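Local coordinates for CdiI immunity protein (Yersinia kristensenii ATCC 33638, PDB 5E3E) that binds its cognate CdiA-CT toxin, a bacterial member of the RNase A superfamily, and probably neutralises it in contact-dependent growth inhibition, at residues A[1-6]-A[13-18]; A[17-20]-A[25-28]; A[34-37]-A[43-46]; A[75-78]-A[82-85]. One frame throughout, in Å; residues are numbered along the deposited sequence.

Contact 1 (A[1-6]-A[13-18]); sequences MIINEK and LLRCYF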
loop_
_atom_site.group_PDB
_atom_site.type_symbol
_atom_site.label_atom_id
_atom_site.label_comp_id
_atom_site.label_asym_id
_atom_site.label_seq_id
_atom_site.Cartn_x
_atom_site.Cartn_y
_atom_site.Cartn_z
HETATM N N MSE A 1 18.276 -10.122 2.737
HETATM C CA MSE A 1 17.435 -9.306 1.829
HETATM C C MSE A 1 16.059 -9.148 2.402
HETATM O O MSE A 1 15.672 -9.848 3.338
HETATM C CB MSE A 1 17.329 -9.953 0.441
HETATM C CG MSE A 1 16.730 -11.357 0.436
HETATM SE SE MSE A 1 17.034 -12.207 -1.338
HETATM C CE MSE A 1 18.883 -12.822 -0.930
ATOM N N ILE A 2 15.306 -8.224 1.811
ATOM C CA ILE A 2 13.931 -7.952 2.169
ATOM C C ILE A 2 13.157 -8.066 0.829
ATOM O O ILE A 2 13.688 -7.758 -0.250
ATOM C CB ILE A 2 13.863 -6.572 2.855
ATOM C CG1 ILE A 2 14.676 -6.623 4.174
ATOM C CG2 ILE A 2 12.439 -6.139 3.116
ATOM C CD1 ILE A 2 15.206 -5.277 4.653
ATOM N N ILE A 3 11.952 -8.605 0.893
ATOM C CA ILE A 3 11.224 -8.973 -0.331
ATOM C C ILE A 3 11.041 -7.812 -1.296
ATOM O O ILE A 3 11.103 -8.029 -2.516
ATOM C CB ILE A 3 9.885 -9.672 -0.024
ATOM C CG1 ILE A 3 9.278 -10.284 -1.304
ATOM C CG2 ILE A 3 8.898 -8.719 0.673
ATOM C CD1 ILE A 3 8.136 -11.238 -1.031
ATOM N N ASN A 4 10.849 -6.592 -0.807
ATOM C CA ASN A 4 10.613 -5.470 -1.723
ATOM C C ASN A 4 11.899 -5.009 -2.429
ATOM O O ASN A 4 11.833 -4.240 -3.388
ATOM C CB ASN A 4 9.839 -4.297 -1.082
ATOM C CG ASN A 4 10.662 -3.502 -0.089
ATOM O OD1 ASN A 4 11.553 -4.036 0.556
ATOM N ND2 ASN A 4 10.365 -2.224 0.024
ATOM N N GLU A 5 13.043 -5.496 -1.967
ATOM C CA GLU A 5 14.341 -5.252 -2.632
ATOM C C GLU A 5 14.377 -6.006 -3.938
ATOM O O GLU A 5 14.964 -5.520 -4.903
ATOM C CB GLU A 5 15.535 -5.699 -1.758
ATOM C CG GLU A 5 15.655 -4.927 -0.443
ATOM C CD GLU A 5 16.834 -5.355 0.401
ATOM O OE1 GLU A 5 17.361 -6.479 0.205
ATOM O OE2 GLU A 5 17.224 -4.555 1.284
ATOM N N LYS A 6 13.788 -7.201 -3.990
ATOM C CA LYS A 6 13.794 -8.035 -5.209
ATOM C C LYS A 6 12.502 -8.040 -6.025
ATOM O O LYS A 6 12.555 -8.283 -7.238
ATOM C CB LYS A 6 14.173 -9.466 -4.865
ATOM C CG LYS A 6 15.512 -9.575 -4.136
ATOM C CD LYS A 6 16.696 -8.935 -4.852
ATOM C CE LYS A 6 17.994 -9.126 -4.060
ATOM N NZ LYS A 6 19.146 -8.529 -4.764
ATOM N N LEU A 13 2.926 -1.540 -6.906
ATOM C CA LEU A 13 1.499 -1.714 -7.147
ATOM C C LEU A 13 0.724 -1.989 -5.852
ATOM O O LEU A 13 -0.295 -1.387 -5.597
ATOM C CB LEU A 13 1.223 -2.854 -8.114
ATOM C CG LEU A 13 -0.221 -3.205 -8.448
ATOM C CD1 LEU A 13 -0.904 -2.028 -9.180
ATOM C CD2 LEU A 13 -0.235 -4.471 -9.297
ATOM N N LEU A 14 1.204 -2.933 -5.063
ATOM C CA LEU A 14 0.428 -3.468 -3.971
ATOM C C LEU A 14 0.437 -2.559 -2.744
ATOM O O LEU A 14 -0.530 -2.569 -1.983
ATOM C CB LEU A 14 0.893 -4.890 -3.617
ATOM C CG LEU A 14 0.651 -5.938 -4.711
ATOM C CD1 LEU A 14 1.084 -7.339 -4.304
ATOM C CD2 LEU A 14 -0.770 -5.945 -5.223
ATOM N N ARG A 15 1.468 -1.738 -2.610
ATOM C CA ARG A 15 1.576 -0.838 -1.478
ATOM C C ARG A 15 1.160 0.579 -1.767
ATOM O O ARG A 15 0.626 1.230 -0.868
ATOM C CB ARG A 15 2.957 -0.848 -0.876
ATOM C CG ARG A 15 3.372 -2.201 -0.392
ATOM C CD ARG A 15 4.763 -2.151 0.190
ATOM N NE ARG A 15 5.247 -3.462 0.644
ATOM C CZ ARG A 15 6.407 -3.654 1.285
ATOM N NH1 ARG A 15 7.235 -2.639 1.561
ATOM N NH2 ARG A 15 6.775 -4.876 1.624
ATOM N N CYS A 16 1.395 1.084 -2.972
ATOM C CA CYS A 16 1.075 2.467 -3.267
ATOM C C CYS A 16 -0.308 2.578 -3.897
ATOM O O CYS A 16 -0.984 3.601 -3.699
ATOM C CB CYS A 16 2.117 3.132 -4.151
ATOM S SG CYS A 16 3.677 3.451 -3.298
ATOM N N TYR A 17 -0.684 1.612 -4.748
ATOM C CA TYR A 17 -1.981 1.654 -5.378
ATOM C C TYR A 17 -2.984 0.914 -4.519
ATOM O O TYR A 17 -4.004 1.508 -4.172
ATOM C CB TYR A 17 -1.953 1.119 -6.827
ATOM C CG TYR A 17 -1.435 2.179 -7.778
ATOM C CD1 TYR A 17 -0.078 2.405 -7.940
ATOM C CD2 TYR A 17 -2.347 3.007 -8.478
ATOM C CE1 TYR A 17 0.373 3.414 -8.769
ATOM C CE2 TYR A 17 -1.908 3.980 -9.332
ATOM C CZ TYR A 17 -0.552 4.187 -9.479
ATOM O OH TYR A 17 -0.118 5.189 -10.317
ATOM N N PHE A 18 -2.721 -0.351 -4.194
ATOM C CA PHE A 18 -3.618 -1.079 -3.283
ATOM C C PHE A 18 -3.375 -0.753 -1.828
ATOM O O PHE A 18 -3.332 -1.627 -0.976
ATOM C CB PHE A 18 -3.647 -2.573 -3.568
ATOM C CG PHE A 18 -4.301 -2.916 -4.871
ATOM C CD1 PHE A 18 -5.667 -2.879 -4.995
ATOM C CD2 PHE A 18 -3.544 -3.215 -5.992
ATOM C CE1 PHE A 18 -6.279 -3.191 -6.201
ATOM C CE2 PHE A 18 -4.158 -3.537 -7.213
ATOM C CZ PHE A 18 -5.528 -3.507 -7.301
#
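Asn4 and Arg15 meet where the short N-terminal helical turn lies beside the second half of helix 8-17. The backbones stay well apart, with 10.2 Å between the CA atoms of Asn4 and Arg15, so the long arginine does the reaching. Its chain runs fully extended from CG to NE and carries the guanidinium across to the amide.

The contact itself is van der Waals in kind. CB of Asn4 sits over one face of the guanidinium, 4.1 Å from Arg15 NH2. The two side chains run at about a right angle to each other, but their flat ends are turned only 24° apart, and Asn4 ND2 comes to 3.5 Å from Arg15 NH1. Both of these nitrogens are donors, and no hydrogen bond joins them. Ile3 adds a looser van der Waals touch, its CG2 coming obliquely to 4.5 Å from Arg15 NH2.

Hydrogen bonds shape each side separately. The turn at the N-terminus is closed by Glu5 N to Ile2 O (2.9 Å), and Ile2 N reaches Glu5 OE1 from above the carboxylate plane. On the other helix, Leu13 O accepts from both Tyr17 N and Phe18 N, a pi-type widening at the helix end.

The polar bonds of Arg15 lie elsewhere: NE and NH2 donate to the carbonyls of Leu73 and Lys72, and NH1 forms a salt bridge with Glu65 of the toxin chain. Asn4 and Ile3 thus pack on a cation that is held by its own chain's carbonyls and paired with a toxin carboxylate.

Contact 2 (A[17-20]-A[25-28]); sequences YFNQ and LFGN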
loop_
_atom_site.group_PDB
_atom_site.type_symbol
_atom_site.label_atom_id
_atom_site.label_comp_id
_atom_site.label_asym_id
_atom_site.label_seq_id
_atom_site.Cartn_x
_atom_site.Cartn_y
_atom_site.Cartn_z
ATOM N N TYR A 17 -0.684 1.612 -4.748
ATOM C CA TYR A 17 -1.981 1.654 -5.378
ATOM C C TYR A 17 -2.984 0.914 -4.519
ATOM O O TYR A 17 -4.004 1.508 -4.172
ATOM C CB TYR A 17 -1.953 1.119 -6.827
ATOM C CG TYR A 17 -1.435 2.179 -7.778
ATOM C CD1 TYR A 17 -0.078 2.405 -7.940
ATOM C CD2 TYR A 17 -2.347 3.007 -8.478
ATOM C CE1 TYR A 17 0.373 3.414 -8.769
ATOM C CE2 TYR A 17 -1.908 3.980 -9.332
ATOM C CZ TYR A 17 -0.552 4.187 -9.479
ATOM O OH TYR A 17 -0.118 5.189 -10.317
ATOM N N PHE A 18 -2.721 -0.351 -4.194
ATOM C CA PHE A 18 -3.618 -1.079 -3.283
ATOM C C PHE A 18 -3.375 -0.753 -1.828
ATOM O O PHE A 18 -3.332 -1.627 -0.976
ATOM C CB PHE A 18 -3.647 -2.573 -3.568
ATOM C CG PHE A 18 -4.301 -2.916 -4.871
ATOM C CD1 PHE A 18 -5.667 -2.879 -4.995
ATOM C CD2 PHE A 18 -3.544 -3.215 -5.992
ATOM C CE1 PHE A 18 -6.279 -3.191 -6.201
ATOM C CE2 PHE A 18 -4.158 -3.537 -7.213
ATOM C CZ PHE A 18 -5.528 -3.507 -7.301
ATOM N N ASN A 19 -3.228 0.547 -1.541
ATOM C CA ASN A 19 -3.142 1.038 -0.180
ATOM C C ASN A 19 -4.524 0.934 0.507
ATOM O O ASN A 19 -5.515 0.626 -0.126
ATOM C CB ASN A 19 -2.557 2.455 -0.127
ATOM C CG ASN A 19 -3.472 3.487 -0.723
ATOM O OD1 ASN A 19 -4.554 3.731 -0.208
ATOM N ND2 ASN A 19 -3.052 4.105 -1.828
ATOM N N GLN A 20 -4.582 1.148 1.826
ATOM C CA GLN A 20 -5.844 0.984 2.544
ATOM C C GLN A 20 -6.959 1.902 2.045
ATOM O O GLN A 20 -8.145 1.631 2.283
ATOM C CB GLN A 20 -5.650 1.242 4.044
ATOM C CG GLN A 20 -4.888 0.139 4.735
ATOM C CD GLN A 20 -4.746 0.362 6.234
ATOM O OE1 GLN A 20 -5.623 0.936 6.893
ATOM N NE2 GLN A 20 -3.643 -0.112 6.787
ATOM N N LEU A 25 -9.393 6.734 -3.248
ATOM C CA LEU A 25 -8.482 7.321 -4.216
ATOM C C LEU A 25 -8.800 6.951 -5.632
ATOM O O LEU A 25 -8.750 7.803 -6.515
ATOM C CB LEU A 25 -7.034 6.878 -3.981
ATOM C CG LEU A 25 -6.310 7.568 -2.865
ATOM C CD1 LEU A 25 -5.068 6.736 -2.499
ATOM C CD2 LEU A 25 -5.948 8.993 -3.282
ATOM N N PHE A 26 -9.087 5.671 -5.872
ATOM C CA PHE A 26 -9.192 5.185 -7.245
ATOM C C PHE A 26 -10.529 4.545 -7.591
ATOM O O PHE A 26 -11.016 4.659 -8.720
ATOM C CB PHE A 26 -8.078 4.163 -7.509
ATOM C CG PHE A 26 -6.697 4.649 -7.164
ATOM C CD1 PHE A 26 -6.131 5.720 -7.844
ATOM C CD2 PHE A 26 -5.957 4.031 -6.170
ATOM C CE1 PHE A 26 -4.828 6.132 -7.574
ATOM C CE2 PHE A 26 -4.678 4.442 -5.875
ATOM C CZ PHE A 26 -4.099 5.496 -6.573
ATOM N N GLY A 27 -11.090 3.822 -6.648
ATOM C CA GLY A 27 -12.333 3.110 -6.858
ATOM C C GLY A 27 -12.156 1.646 -6.616
ATOM O O GLY A 27 -11.351 1.248 -5.757
ATOM N N ASN A 28 -12.900 0.829 -7.353
ATOM C CA ASN A 28 -12.837 -0.610 -7.155
ATOM C C ASN A 28 -11.484 -1.172 -7.622
ATOM O O ASN A 28 -10.640 -0.409 -8.088
ATOM C CB ASN A 28 -14.038 -1.340 -7.775
ATOM C CG ASN A 28 -13.984 -1.419 -9.288
ATOM O OD1 ASN A 28 -12.978 -1.135 -9.914
ATOM N ND2 ASN A 28 -15.102 -1.824 -9.890
#
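Tyr17 and Phe26 pack ring against ring across the helical connection that leads from helix 8-17 through the short helix 22-25 to helix 29-39. The chain leaves helix 8-17 by an inverse gamma turn centred on Phe18, closed by a weak bond from Asn19 N to Tyr17 O. Phe26 is the residue at which helix 22-25 gives up helical geometry.

The aromatic pair is offset: the planes lie 20° from parallel, but the centroids are 5.1 Å apart and the rings barely overlap. Tyr17 CD2 sits over one face of Phe26, 3.6 Å from its CZ. The opposite face of Phe26 is covered by its own neighbour Leu25, whose CB stands over the ring centre, so the phenylalanine is sandwiched. Tyr17 OH goes beyond the pair to Glu40 OE2, and Tyr63 of the toxin chain meets the Tyr17 ring edge-to-face, which places this pair at the toxin interface.

Asn19 faces Leu25. Its CG stands between the backbone N and the carbonyl carbon (chi1 68°), which lets the amide bond to the backbone on both sides of it: OD1 takes Asp21 N and ND2 gives to Cys16 O. The leucine therefore finds an amide already committed, with the methyl CD1 3.4 Å from Asn19 ND2 and 3.8 Å from Asn19 OD1. Phe26 CE2 also approaches the turn backbone, 3.5 Å from Tyr17 O.

Contact 3 (A[34-37]-A[43-46]); sequences AAYK and EERL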
loop_
_atom_site.group_PDB
_atom_site.type_symbol
_atom_site.label_atom_id
_atom_site.label_comp_id
_atom_site.label_asym_id
_atom_site.label_seq_id
_atom_site.Cartn_x
_atom_site.Cartn_y
_atom_site.Cartn_z
ATOM N N ALA A 34 -6.639 0.336 -13.479
ATOM C CA ALA A 34 -6.691 1.260 -14.598
ATOM C C ALA A 34 -5.965 2.555 -14.301
ATOM O O ALA A 34 -5.349 3.121 -15.192
ATOM C CB ALA A 34 -8.124 1.553 -14.999
ATOM N N ALA A 35 -6.044 3.041 -13.065
ATOM C CA ALA A 35 -5.323 4.251 -12.667
ATOM C C ALA A 35 -3.802 4.028 -12.732
ATOM O O ALA A 35 -3.064 4.907 -13.179
ATOM C CB ALA A 35 -5.729 4.676 -11.260
ATOM N N TYR A 36 -3.350 2.851 -12.280
ATOM C CA TYR A 36 -1.950 2.487 -12.393
ATOM C C TYR A 36 -1.515 2.480 -13.864
ATOM O O TYR A 36 -0.496 3.068 -14.234
ATOM C CB TYR A 36 -1.757 1.137 -11.743
ATOM C CG TYR A 36 -0.450 0.479 -12.009
ATOM C CD1 TYR A 36 0.621 0.655 -11.140
ATOM C CD2 TYR A 36 -0.295 -0.404 -13.050
ATOM C CE1 TYR A 36 1.836 0.026 -11.352
ATOM C CE2 TYR A 36 0.916 -1.056 -13.265
ATOM C CZ TYR A 36 1.977 -0.841 -12.426
ATOM O OH TYR A 36 3.146 -1.512 -12.649
ATOM N N LYS A 37 -2.297 1.838 -14.692
ATOM C CA LYS A 37 -1.952 1.728 -16.094
ATOM C C LYS A 37 -1.853 3.112 -16.716
ATOM O O LYS A 37 -0.926 3.365 -17.513
ATOM C CB LYS A 37 -2.956 0.867 -16.861
ATOM C CG LYS A 37 -2.565 0.747 -18.345
ATOM C CD LYS A 37 -3.401 -0.243 -19.104
ATOM C CE LYS A 37 -2.940 -0.209 -20.547
ATOM N NZ LYS A 37 -3.711 -1.103 -21.436
ATOM N N GLU A 43 7.212 0.901 -19.286
ATOM C CA GLU A 43 8.308 0.140 -18.708
ATOM C C GLU A 43 7.957 -0.341 -17.304
ATOM O O GLU A 43 8.353 -1.433 -16.913
ATOM C CB GLU A 43 9.589 0.950 -18.599
ATOM C CG GLU A 43 10.279 1.291 -19.914
ATOM C CD GLU A 43 9.615 2.380 -20.745
ATOM O OE1 GLU A 43 8.711 3.119 -20.280
ATOM O OE2 GLU A 43 10.062 2.516 -21.917
ATOM N N GLU A 44 7.306 0.518 -16.519
ATOM C CA GLU A 44 6.925 0.148 -15.184
ATOM C C GLU A 44 5.988 -1.060 -15.212
ATOM O O GLU A 44 6.199 -2.043 -14.479
ATOM C CB GLU A 44 6.299 1.333 -14.450
ATOM C CG GLU A 44 5.895 1.051 -13.024
ATOM C CD GLU A 44 7.050 1.088 -12.039
ATOM O OE1 GLU A 44 6.834 0.696 -10.866
ATOM O OE2 GLU A 44 8.175 1.525 -12.381
ATOM N N ARG A 45 4.930 -1.012 -16.024
ATOM C CA ARG A 45 3.987 -2.130 -16.006
ATOM C C ARG A 45 4.571 -3.418 -16.599
ATOM O O ARG A 45 4.207 -4.487 -16.140
ATOM C CB ARG A 45 2.626 -1.790 -16.624
ATOM C CG ARG A 45 2.629 -1.464 -18.078
ATOM C CD ARG A 45 1.189 -1.382 -18.614
ATOM N NE ARG A 45 1.195 -1.236 -20.067
ATOM C CZ ARG A 45 1.174 -0.061 -20.692
ATOM N NH1 ARG A 45 1.134 1.056 -19.988
ATOM N NH2 ARG A 45 1.186 0.010 -22.029
ATOM N N LEU A 46 5.462 -3.319 -17.593
ATOM C CA LEU A 46 6.126 -4.522 -18.104
ATOM C C LEU A 46 7.034 -5.167 -17.059
ATOM O O LEU A 46 7.130 -6.391 -17.027
ATOM C CB LEU A 46 6.964 -4.227 -19.367
ATOM C CG LEU A 46 6.073 -3.911 -20.564
ATOM C CD1 LEU A 46 6.954 -3.461 -21.717
ATOM C CD2 LEU A 46 5.251 -5.126 -20.975
HETATM O O HOH W 1 4.944 -1.342 -10.650
HETATM O O HOH W 2 1.381 1.569 -17.287
#
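Tyr36 reaches from helix 29-39 to the backbone of helix 42-56 at Glu44 and Arg45. Its CG lies anti to the backbone N (chi1 168°), and this swings the ring across the gap until OH comes to 3.5 Å from Arg45 CA while CE2 lies 3.8 Å from Arg45 CB. Glu44 starts out in the same sense but bends at chi2 (80°), bringing its carboxylate round to share a water with the phenol. That water lies at the edge of the tyrosine ring, in its plane. It accepts from Tyr36 OH at 2.7 Å and donates to Glu44 OE1 at 2.8 Å.

Arg45 is modelled in two conformers, and its guanidinium contacts hold for the one described here. Unlike the other three side chains, it sets CG between the backbone N and the carbonyl carbon (chi1 64°), then extends to NE. Lys37, also extended, lays CE over the centre of one guanidinium face, 4.1 Å above the plane. Lys37 NZ stays 5.1 Å from Arg45 NH2 and bonds to Met97 O. A second water lies in the guanidinium plane, accepting from Arg45 NH1 at 2.8 Å and within bonding distance of Lys37 O.

No direct hydrogen bond links the two segments; the tyrosine and its water join these successive helices, with Arg45 adding to them in this conformer. Helix 8-17 packs against the pair: its Leu13 and Tyr17 lie on Tyr36, while Tyr9 and Tyr12 touch Glu44.

Contact 4 (A[75-78]-A[82-85]); sequences CSYY and EWSS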
loop_
_atom_site.group_PDB
_atom_site.type_symbol
_atom_site.label_atom_id
_atom_site.label_comp_id
_atom_site.label_asym_id
_atom_site.label_seq_id
_atom_site.Cartn_x
_atom_site.Cartn_y
_atom_site.Cartn_z
ATOM N N CYS A 75 -0.204 -6.198 0.235
ATOM C CA CYS A 75 -1.422 -5.713 -0.442
ATOM C C CYS A 75 -2.534 -5.436 0.586
ATOM O O CYS A 75 -2.779 -6.281 1.445
ATOM C CB CYS A 75 -1.921 -6.779 -1.408
ATOM S SG CYS A 75 -3.343 -6.281 -2.407
ATOM N N SER A 76 -3.218 -4.283 0.497
ATOM C CA SER A 76 -4.351 -3.983 1.445
ATOM C C SER A 76 -5.692 -4.515 0.945
ATOM O O SER A 76 -6.610 -4.710 1.740
ATOM C CB SER A 76 -4.509 -2.471 1.672
ATOM O OG SER A 76 -3.350 -1.934 2.273
ATOM N N TYR A 77 -5.815 -4.780 -0.356
ATOM C CA TYR A 77 -7.045 -5.299 -0.933
ATOM C C TYR A 77 -7.181 -6.795 -0.705
ATOM O O TYR A 77 -6.262 -7.572 -1.046
ATOM C CB TYR A 77 -7.079 -4.975 -2.423
ATOM C CG TYR A 77 -8.134 -5.710 -3.210
ATOM C CD1 TYR A 77 -9.465 -5.755 -2.762
ATOM C CD2 TYR A 77 -7.818 -6.348 -4.411
ATOM C CE1 TYR A 77 -10.448 -6.419 -3.495
ATOM C CE2 TYR A 77 -8.789 -7.015 -5.133
ATOM C CZ TYR A 77 -10.086 -7.042 -4.687
ATOM O OH TYR A 77 -11.049 -7.706 -5.461
ATOM N N TYR A 78 -8.269 -7.192 -0.021
ATOM C CA TYR A 78 -8.500 -8.604 0.296
ATOM C C TYR A 78 -9.159 -9.292 -0.920
ATOM O O TYR A 78 -10.372 -9.603 -0.944
ATOM C CB TYR A 78 -9.343 -8.746 1.556
ATOM C CG TYR A 78 -9.378 -10.153 2.045
ATOM C CD1 TYR A 78 -8.241 -10.719 2.567
ATOM C CD2 TYR A 78 -10.530 -10.945 1.912
ATOM C CE1 TYR A 78 -8.237 -12.028 3.010
ATOM C CE2 TYR A 78 -10.528 -12.280 2.316
ATOM C CZ TYR A 78 -9.374 -12.790 2.902
ATOM O OH TYR A 78 -9.293 -14.088 3.334
ATOM N N GLU A 82 -13.138 -11.820 -3.862
ATOM C CA GLU A 82 -13.564 -11.804 -5.260
ATOM C C GLU A 82 -12.936 -12.895 -6.114
ATOM O O GLU A 82 -13.349 -13.051 -7.253
ATOM C CB GLU A 82 -13.251 -10.461 -5.897
ATOM C CG GLU A 82 -14.310 -9.406 -5.603
ATOM C CD GLU A 82 -14.276 -8.929 -4.191
ATOM O OE1 GLU A 82 -15.159 -9.312 -3.405
ATOM O OE2 GLU A 82 -13.357 -8.181 -3.853
ATOM N N TRP A 83 -11.900 -13.597 -5.611
ATOM C CA TRP A 83 -11.080 -14.479 -6.450
ATOM C C TRP A 83 -10.822 -15.786 -5.736
ATOM O O TRP A 83 -10.500 -15.778 -4.566
ATOM C CB TRP A 83 -9.739 -13.823 -6.839
ATOM C CG TRP A 83 -9.984 -12.646 -7.736
ATOM C CD1 TRP A 83 -10.174 -11.359 -7.361
ATOM C CD2 TRP A 83 -10.231 -12.704 -9.138
ATOM N NE1 TRP A 83 -10.510 -10.575 -8.477
ATOM C CE2 TRP A 83 -10.517 -11.388 -9.573
ATOM C CE3 TRP A 83 -10.229 -13.743 -10.081
ATOM C CZ2 TRP A 83 -10.779 -11.092 -10.909
ATOM C CZ3 TRP A 83 -10.484 -13.438 -11.403
ATOM C CH2 TRP A 83 -10.780 -12.137 -11.796
ATOM N N SER A 84 -10.955 -16.893 -6.465
ATOM C CA SER A 84 -10.878 -18.244 -5.888
ATOM C C SER A 84 -9.466 -18.594 -5.463
ATOM O O SER A 84 -9.300 -19.501 -4.655
ATOM C CB SER A 84 -11.336 -19.334 -6.880
ATOM O OG SER A 84 -10.457 -19.419 -8.026
ATOM N N SER A 85 -8.475 -17.910 -6.021
ATOM C CA SER A 85 -7.066 -18.211 -5.736
ATOM C C SER A 85 -6.215 -17.004 -6.048
ATOM O O SER A 85 -6.599 -16.123 -6.836
ATOM C CB SER A 85 -6.551 -19.425 -6.538
ATOM O OG SER A 85 -6.369 -19.075 -7.921
HETATM O O HOH W 3 -11.048 -7.816 -8.349
#
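Tyr77 and Glu82 are brought together by two quite different side-chain conformations. In the tyrosine CG is anti to the backbone N (chi1 167°), sending the phenol out to the far arm of the loop. The glutamate leaves its backbone with CG beside N and then folds at chi2 (72°), which turns the carboxylate back to that hydroxyl.

Their meeting is the single direct hydrogen bond across the segments: Tyr77 OH donates at 2.9 Å to Glu82 OE2, which accepts with its anti lone pair, on the side away from the other oxygen. Ring and carboxylate are nearly coplanar, 26° apart, with OE2 at the ring edge and 3.4 Å from Tyr77 CE1. The folded chain also brings Glu82 CB against the hydroxyl, 3.6 Å from Tyr77 OH.

The same hydroxyl has a second partner. A water donates to Tyr77 OH at 2.9 Å and accepts from Trp83 NE1 at 2.8 Å, lying in the indole plane at its edge. The phenol is thus both donor and acceptor, tying the two successive residues Glu82 and Trp83 to one oxygen.

All of this lies in the loop from helix 62-72 to helix 86-96. The loop faces the toxin chain, which bonds to the backbones of Cys75, Ser76 and Tyr78. Ser85 caps helix 86-96 through OG to Glu88 N, and Trp83 packs on that helix at Trp89 and His92. Tyr78 leans on Leu70 of helix 62-72, while Phe22 of helix 22-25 meets the Tyr77 ring.

Contacts 1 and 2 share Tyr17 and Phe18, where helix 8-17 gives way to the following loop. Contact 3 ties the next two helices together and touches both through the packing of Tyr17 on Tyr36. Contact 4 lies about 19 Å from contact 3 between centres, on the opposite side of the chain's centre, yet meets contacts 1 and 2 where Phe18 packs on Tyr77. Each contact mixes buried and more open residues. Contact 2 is mainly aromatic, contact 3 relies on bridging waters, contact 4 alone has a direct hydrogen bond across its segments, and contact 1 is van der Waals packing round an arginine bonded elsewhere. Contacts 1, 2 and 4 border the toxin; contact 3 does not.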